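Local coordinates for protein putative metal-dependent hydrolase (PDB 6KNS) that is a zinc- and calcium-binding protein of metallo-beta-lactamase fold, probably a hydrolase and perhaps related to the endoribonucleases that process tRNA 3' ends, at residues E212-L218 against E238-A242. Sequence-based numbering, arbitrary orientation.
Sequences ELLLTHL and EVNIA. With ZN (zinc ion), chain G; CA (calcium ion), chain E.
L215 lays its CD1 methyl across the gap to the neighbouring strand, where L215 CD1 meets V239 CG1 at 3.7 Å and also I241 CD1. Its CG stands opposite the carbonyl carbon and beside the backbone N (chi1 -57°), which brings this branch over both partners. L213 joins them on the same face, and L227 and A231 of helix 225-231 pack on L215. Further along, L218 CD1 touches I241 CG2 at 3.9 Å.

The backbones run parallel, with L213 beside V239 and L215 beside I241. Four hydrogen bonds join them: L213 N to E238 O, N240 N to L213 O, L215 N to N240 O and A242 N to L215 O. This is a beta-alpha-beta unit of the metallo-beta-lactamase fold. Strand 238-241 follows helix 225-231 and lies at the edge of its sheet within the chain, while strand 177-181 flanks 212-216 on the other side.

On the opposite face, L214 CD1 lies 3.8 Å from N240 CB. Toward the N-terminal ends of the strands, on the same face, E212 and E238 lie side by side and point the same way, their carboxylate planes 38° apart. E238 binds a calcium ion through both oxygens, which probably eases the repulsion between the two acids. A water on that calcium donates to E212 OE2. A second water donates to E212 OE2 at 2.6 Å and accepts from N240 ND2. N240 ND2 also donates to E238 OE2 at 2.9 Å, nearly straight but from above the carboxylate plane.

Just past strand 212-216, H217 starts its side chain away from 238-242, and H217 NE2 binds a zinc ion at 2.1 Å, together with D69, H70 and D161.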
ATOM      1  N   GLU A 212     -13.362 -22.222  16.058  1.00 29.96           N
ATOM      2  CA  GLU A 212     -13.251 -20.919  16.665  1.00 29.48           C
ATOM      3  C   GLU A 212     -13.468 -19.837  15.622  1.00 27.75           C
ATOM      4  O   GLU A 212     -13.458 -20.133  14.423  1.00 28.36           O
ATOM      5  CB  GLU A 212     -11.895 -20.746  17.351  1.00 30.45           C
ATOM      6  CG  GLU A 212     -10.717 -20.534  16.422  1.00 31.04           C
ATOM      7  CD  GLU A 212      -9.401 -20.462  17.167  1.00 30.22           C
ATOM      8  OE1 GLU A 212      -8.899 -21.549  17.482  1.00 32.40           O
ATOM      9  OE2 GLU A 212      -8.864 -19.346  17.395  1.00 28.48           O
ATOM     10  N   LEU A 213     -13.649 -18.605  16.092  1.00 25.44           N
ATOM     11  CA  LEU A 213     -14.008 -17.482  15.241  1.00 24.23           C
ATOM     12  C   LEU A 213     -13.011 -16.332  15.414  1.00 22.61           C
ATOM     13  O   LEU A 213     -12.673 -15.971  16.546  1.00 21.72           O
ATOM     14  CB  LEU A 213     -15.444 -17.020  15.544  1.00 24.17           C
ATOM     15  CG  LEU A 213     -16.003 -15.806  14.814  1.00 24.69           C
ATOM     16  CD1 LEU A 213     -15.952 -16.038  13.291  1.00 23.94           C
ATOM     17  CD2 LEU A 213     -17.424 -15.461  15.290  1.00 24.44           C
ATOM     18  N   LEU A 214     -12.558 -15.786  14.285  1.00 21.56           N
ATOM     19  CA  LEU A 214     -11.677 -14.613  14.236  1.00 21.30           C
ATOM     20  C   LEU A 214     -12.335 -13.502  13.444  1.00 20.72           C
ATOM     21  O   LEU A 214     -12.627 -13.664  12.274  1.00 20.26           O
ATOM     22  CB  LEU A 214     -10.329 -14.946  13.580  1.00 21.22           C
ATOM     23  CG  LEU A 214      -9.284 -13.820  13.545  1.00 20.39           C
ATOM     24  CD1 LEU A 214      -8.784 -13.484  14.959  1.00 19.88           C
ATOM     25  CD2 LEU A 214      -8.106 -14.181  12.660  1.00 19.67           C
ATOM     26  N   LEU A 215     -12.569 -12.377  14.102  1.00 20.65           N
ATOM     27  CA  LEU A 215     -13.254 -11.266  13.517  1.00 20.61           C
ATOM     28  C   LEU A 215     -12.248 -10.317  12.891  1.00 20.26           C
ATOM     29  O   LEU A 215     -11.280  -9.927  13.526  1.00 21.10           O
ATOM     30  CB  LEU A 215     -14.072 -10.554  14.605  1.00 20.92           C
ATOM     31  CG  LEU A 215     -15.089 -11.439  15.355  1.00 21.63           C
ATOM     32  CD1 LEU A 215     -15.781 -10.633  16.489  1.00 21.61           C
ATOM     33  CD2 LEU A 215     -16.139 -12.046  14.408  1.00 20.63           C
ATOM     34  N   THR A 216     -12.493  -9.908  11.656  1.00 20.63           N
ATOM     35  CA  THR A 216     -11.550  -9.078  10.929  1.00 19.40           C
ATOM     36  C   THR A 216     -12.285  -8.048  10.022  1.00 19.52           C
ATOM     37  O   THR A 216     -13.512  -7.843  10.126  1.00 19.52           O
ATOM     38  CB  THR A 216     -10.577 -10.005  10.158  1.00 19.74           C
ATOM     39  OG1 THR A 216      -9.520  -9.227   9.585  1.00 19.61           O
ATOM     40  CG2 THR A 216     -11.302 -10.807   9.042  1.00 20.07           C
ATOM     41  N   HIS A 217     -11.529  -7.367   9.173  1.00 19.25           N
ATOM     42  CA  HIS A 217     -12.065  -6.317   8.299  1.00 18.46           C
ATOM     43  C   HIS A 217     -12.738  -5.258   9.151  1.00 19.35           C
ATOM     44  O   HIS A 217     -13.870  -4.862   8.908  1.00 20.29           O
ATOM     45  CB  HIS A 217     -13.029  -6.898   7.288  1.00 18.52           C
ATOM     46  CG  HIS A 217     -13.082  -6.146   6.006  1.00 19.34           C
ATOM     47  ND1 HIS A 217     -13.902  -5.054   5.817  1.00 17.42           N
ATOM     48  CD2 HIS A 217     -12.375  -6.305   4.854  1.00 18.04           C
ATOM     49  CE1 HIS A 217     -13.734  -4.600   4.586  1.00 19.71           C
ATOM     50  NE2 HIS A 217     -12.809  -5.338   3.982  1.00 21.36           N
ATOM     51  N   LEU A 218     -11.979  -4.786  10.130  1.00 19.35           N
ATOM     52  CA  LEU A 218     -12.494  -4.057  11.279  1.00 19.12           C
ATOM     53  C   LEU A 218     -12.846  -2.611  10.947  1.00 19.65           C
ATOM     54  O   LEU A 218     -12.261  -2.021  10.038  1.00 18.28           O
ATOM     55  CB  LEU A 218     -11.449  -4.071  12.394  1.00 18.25           C
ATOM     56  CG  LEU A 218     -11.021  -5.440  12.882  1.00 18.37           C
ATOM     57  CD1 LEU A 218      -9.814  -5.296  13.902  1.00 18.47           C
ATOM     58  CD2 LEU A 218     -12.235  -6.181  13.460  1.00 18.44           C
ATOM     59  N   GLU A 238     -14.685 -20.040  21.142  1.00 30.67           N
ATOM     60  CA  GLU A 238     -13.697 -18.988  21.209  1.00 29.41           C
ATOM     61  C   GLU A 238     -13.855 -17.968  20.072  1.00 27.49           C
ATOM     62  O   GLU A 238     -13.980 -18.333  18.903  1.00 25.50           O
ATOM     63  CB  GLU A 238     -12.295 -19.593  21.132  1.00 29.36           C
ATOM     64  CG  GLU A 238     -11.184 -18.596  21.483  1.00 31.31           C
ATOM     65  CD  GLU A 238      -9.784 -19.155  21.233  1.00 32.27           C
ATOM     66  OE1 GLU A 238      -9.651 -20.360  20.919  1.00 36.52           O
ATOM     67  OE2 GLU A 238      -8.812 -18.378  21.302  1.00 34.19           O
ATOM     68  N   VAL A 239     -13.796 -16.689  20.444  1.00 26.79           N
ATOM     69  CA  VAL A 239     -13.848 -15.564  19.524  1.00 25.08           C
ATOM     70  C   VAL A 239     -12.701 -14.574  19.842  1.00 25.12           C
ATOM     71  O   VAL A 239     -12.581 -14.075  20.983  1.00 24.57           O
ATOM     72  CB  VAL A 239     -15.203 -14.797  19.612  1.00 24.49           C
ATOM     73  CG1 VAL A 239     -15.254 -13.675  18.532  1.00 23.98           C
ATOM     74  CG2 VAL A 239     -16.410 -15.752  19.464  1.00 25.51           C
ATOM     75  N   ASN A 240     -11.898 -14.280  18.816  1.00 23.89           N
ATOM     76  CA  ASN A 240     -10.826 -13.308  18.883  1.00 24.15           C
ATOM     77  C   ASN A 240     -11.018 -12.183  17.867  1.00 23.05           C
ATOM     78  O   ASN A 240     -11.713 -12.326  16.860  1.00 22.30           O
ATOM     79  CB  ASN A 240      -9.478 -13.994  18.625  1.00 24.15           C
ATOM     80  CG  ASN A 240      -9.167 -15.026  19.685  1.00 26.34           C
ATOM     81  OD1 ASN A 240      -9.010 -14.677  20.832  1.00 28.26           O
ATOM     82  ND2 ASN A 240      -9.117 -16.294  19.314  1.00 26.85           N
ATOM     83  N   ILE A 241     -10.383 -11.063  18.172  1.00 22.80           N
ATOM     84  CA  ILE A 241     -10.293  -9.906  17.287  1.00 21.32           C
ATOM     85  C   ILE A 241      -8.943  -9.999  16.571  1.00 21.03           C
ATOM     86  O   ILE A 241      -7.906 -10.143  17.198  1.00 21.32           O
ATOM     87  CB  ILE A 241     -10.360  -8.588  18.089  1.00 22.00           C
ATOM     88  CG1 ILE A 241     -11.646  -8.532  18.953  1.00 23.80           C
ATOM     89  CG2 ILE A 241     -10.323  -7.366  17.155  1.00 19.35           C
ATOM     90  CD1 ILE A 241     -12.900  -8.866  18.139  1.00 23.27           C
ATOM     91  N   ALA A 242      -8.971  -9.910  15.251  1.00 20.56           N
ATOM     92  CA  ALA A 242      -7.780  -9.929  14.419  1.00 20.68           C
ATOM     93  C   ALA A 242      -6.864  -8.720  14.733  1.00 20.06           C
ATOM     94  O   ALA A 242      -7.359  -7.659  15.053  1.00 19.89           O
ATOM     95  CB  ALA A 242      -8.203  -9.886  12.926  1.00 19.03           C
TER
HETATM   96 ZN    ZN G 303     -12.779  -5.236   1.877  1.00 29.88          ZN
HETATM   97 CA    CA E 301      -7.200 -20.379  21.164  1.00 37.25          CA
HETATM   98  O   HOH W   1      -9.647 -16.892  16.819  1.00 30.24           O
HETATM   99  O   HOH W   2      -6.615 -19.444  18.946  1.00 34.07           O